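Long-range contact in Abbfa_003403 (PDB 4ZXH), which is a four-domain nonribosomal peptide synthetase with condensation, adenylation, carrier and thioesterase domains, and probably assembles and releases a peptide product: residues His211-Ile215 with Ile350-Ile356. Sequence-based numbering, arbitrary orientation.
Sequences HVHSI and INPLAQI. With PNS (4'-phosphopantetheine), chain B.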
loop_
_atom_site.group_PDB
_atom_site.type_symbol
_atom_site.label_atom_id
_atom_site.label_comp_id
_atom_site.label_asym_id
_atom_site.label_seq_id
_atom_site.Cartn_x
_atom_site.Cartn_y
_atom_site.Cartn_z
ATOM N N HIS A 211 0.975 9.643 -8.927
ATOM C CA HIS A 211 1.782 8.963 -7.945
ATOM C C HIS A 211 2.124 7.554 -8.409
ATOM O O HIS A 211 3.256 7.100 -8.236
ATOM C CB HIS A 211 1.020 8.941 -6.623
ATOM C CG HIS A 211 1.703 8.193 -5.530
ATOM N ND1 HIS A 211 2.641 8.779 -4.706
ATOM C CD2 HIS A 211 1.566 6.912 -5.106
ATOM C CE1 HIS A 211 3.053 7.887 -3.819
ATOM N NE2 HIS A 211 2.420 6.747 -4.043
ATOM N N VAL A 212 1.150 6.875 -9.010
ATOM C CA VAL A 212 1.334 5.505 -9.493
ATOM C C VAL A 212 0.451 5.274 -10.725
ATOM O O VAL A 212 -0.595 5.918 -10.887
ATOM C CB VAL A 212 1.018 4.462 -8.380
ATOM C CG1 VAL A 212 -0.403 4.608 -7.864
ATOM C CG2 VAL A 212 1.225 3.067 -8.872
ATOM N N HIS A 213 0.885 4.381 -11.611
ATOM C CA HIS A 213 0.119 4.046 -12.807
ATOM C C HIS A 213 -1.136 3.292 -12.424
ATOM O O HIS A 213 -1.277 2.853 -11.293
ATOM C CB HIS A 213 0.942 3.195 -13.755
ATOM C CG HIS A 213 1.270 1.846 -13.198
ATOM N ND1 HIS A 213 0.359 0.810 -13.170
ATOM C CD2 HIS A 213 2.397 1.373 -12.618
ATOM C CE1 HIS A 213 0.920 -0.248 -12.613
ATOM N NE2 HIS A 213 2.154 0.068 -12.266
ATOM N N SER A 214 -2.029 3.094 -13.381
ATOM C CA SER A 214 -3.300 2.455 -13.076
ATOM C C SER A 214 -3.504 1.249 -13.962
ATOM O O SER A 214 -4.608 0.994 -14.438
ATOM C CB SER A 214 -4.455 3.439 -13.241
ATOM O OG SER A 214 -4.158 4.682 -12.622
ATOM N N ILE A 215 -2.426 0.515 -14.199
ATOM C CA ILE A 215 -2.539 -0.755 -14.885
ATOM C C ILE A 215 -3.082 -1.805 -13.926
ATOM O O ILE A 215 -2.567 -1.964 -12.820
ATOM C CB ILE A 215 -1.190 -1.204 -15.444
ATOM C CG1 ILE A 215 -0.724 -0.217 -16.512
ATOM C CG2 ILE A 215 -1.295 -2.601 -16.047
ATOM C CD1 ILE A 215 0.700 -0.431 -16.954
ATOM N N ILE A 350 6.565 1.432 -4.283
ATOM C CA ILE A 350 6.811 1.830 -5.660
ATOM C C ILE A 350 8.102 2.605 -5.782
ATOM O O ILE A 350 8.544 3.260 -4.843
ATOM C CB ILE A 350 5.678 2.723 -6.238
ATOM C CG1 ILE A 350 5.538 4.018 -5.418
ATOM C CG2 ILE A 350 4.372 1.959 -6.299
ATOM C CD1 ILE A 350 4.536 5.010 -5.971
ATOM N N ASN A 351 8.709 2.538 -6.953
ATOM C CA ASN A 351 9.774 3.471 -7.253
ATOM C C ASN A 351 9.164 4.861 -7.491
ATOM O O ASN A 351 8.159 4.985 -8.186
ATOM C CB ASN A 351 10.576 3.001 -8.461
ATOM C CG ASN A 351 11.684 3.954 -8.808
ATOM O OD1 ASN A 351 12.742 3.950 -8.173
ATOM N ND2 ASN A 351 11.448 4.797 -9.805
ATOM N N PRO A 352 9.745 5.903 -6.880
ATOM C CA PRO A 352 9.249 7.283 -6.979
ATOM C C PRO A 352 9.065 7.763 -8.417
ATOM O O PRO A 352 9.907 7.416 -9.244
ATOM C CB PRO A 352 10.346 8.096 -6.290
ATOM C CG PRO A 352 10.955 7.148 -5.324
ATOM C CD PRO A 352 10.889 5.781 -5.956
ATOM N N LEU A 353 7.998 8.522 -8.703
ATOM C CA LEU A 353 7.797 9.191 -10.010
ATOM C C LEU A 353 7.524 8.300 -11.228
ATOM O O LEU A 353 6.686 8.641 -12.070
ATOM C CB LEU A 353 9.001 10.066 -10.356
ATOM C CG LEU A 353 9.213 11.247 -9.424
ATOM C CD1 LEU A 353 10.303 12.133 -10.002
ATOM C CD2 LEU A 353 7.905 12.025 -9.202
ATOM N N ALA A 354 8.240 7.188 -11.345
ATOM C CA ALA A 354 8.046 6.270 -12.470
ATOM C C ALA A 354 8.145 4.811 -12.039
ATOM O O ALA A 354 9.052 4.434 -11.283
ATOM C CB ALA A 354 9.065 6.553 -13.564
ATOM N N GLN A 355 7.229 3.988 -12.533
ATOM C CA GLN A 355 7.260 2.565 -12.229
ATOM C C GLN A 355 7.326 1.711 -13.494
ATOM O O GLN A 355 7.257 0.489 -13.429
ATOM C CB GLN A 355 6.039 2.177 -11.412
ATOM C CG GLN A 355 5.903 2.950 -10.105
ATOM C CD GLN A 355 5.163 4.262 -10.258
ATOM O OE1 GLN A 355 4.149 4.346 -10.963
ATOM N NE2 GLN A 355 5.671 5.305 -9.603
ATOM N N ILE A 356 7.427 2.378 -14.638
ATOM C CA ILE A 356 7.483 1.742 -15.940
ATOM C C ILE A 356 8.746 2.235 -16.615
ATOM O O ILE A 356 9.050 3.428 -16.546
ATOM C CB ILE A 356 6.263 2.096 -16.834
ATOM C CG1 ILE A 356 4.955 2.015 -16.051
ATOM C CG2 ILE A 356 6.228 1.212 -18.093
ATOM C CD1 ILE A 356 4.672 0.663 -15.505
HETATM O O23 PNS B . 13.296 8.564 -1.999
HETATM P P24 PNS B . 14.643 9.228 -2.104
HETATM O O25 PNS B . 14.719 10.723 -1.946
HETATM O O27 PNS B . 15.178 8.859 -3.581
HETATM C C28 PNS B . 15.263 7.502 -4.001
HETATM C C29 PNS B . 15.857 7.457 -5.398
HETATM C C30 PNS B . 17.215 8.153 -5.293
HETATM C C31 PNS B . 14.935 8.204 -6.363
HETATM C C32 PNS B . 15.974 5.996 -5.857
HETATM O O33 PNS B . 14.733 5.347 -5.534
HETATM C C34 PNS B . 16.290 5.918 -7.338
HETATM O O35 PNS B . 17.323 6.387 -7.814
HETATM N N36 PNS B . 15.421 5.311 -8.135
HETATM C C37 PNS B . 15.633 5.188 -9.568
HETATM C C38 PNS B . 15.659 3.698 -9.904
HETATM C C39 PNS B . 16.590 3.459 -11.053
HETATM O O40 PNS B . 17.628 4.095 -11.160
HETATM N N41 PNS B . 16.175 2.524 -11.897
HETATM C C42 PNS B . 16.830 2.050 -13.092
HETATM C C43 PNS B . 15.719 1.266 -13.759
HETATM S S44 PNS B . 14.966 2.337 -14.992
HETATM O O HOH W 1 5.383 8.573 -7.212
#
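The backbone O of H211 is gripped by a water and by the amide of Q355. The water donates to H211 O at 2.8 Å and accepts from L353 N, bridging the two loops. Q355 NE2 adds a weak bond to H211 O. The same NE2 makes a nearly straight bond to N351 O, 2.9 Å and 173°, in the plane of its amide. The Q355 chain bends at chi2 (87°), which sets the amide between the two loops. Q355 OE1 accepts a weak bond from H213 N at 3.3 Å. Two isoleucines meet the histidine rings. I350 CD1 sits over one face of the H211 ring, whose NE2 is bonded to D347. I356 CD1 approaches the H213 ring obliquely, 3.7 Å from H213 CD2. That ring is fixed at both nitrogens: ND1 accepts from I215 N in the ring plane, and NE2 is hydrogen-bonded to D402. N351 ND2 bonds A354 O at 2.8 Å, while N351 OD1 accepts from N36 of the phosphopantetheine at 3.0 Å. Two weak bonds of the buried Q355 amide and one water thus join the 211-215 loop to a turn of the condensation domain that directly contacts the carrier's prosthetic arm.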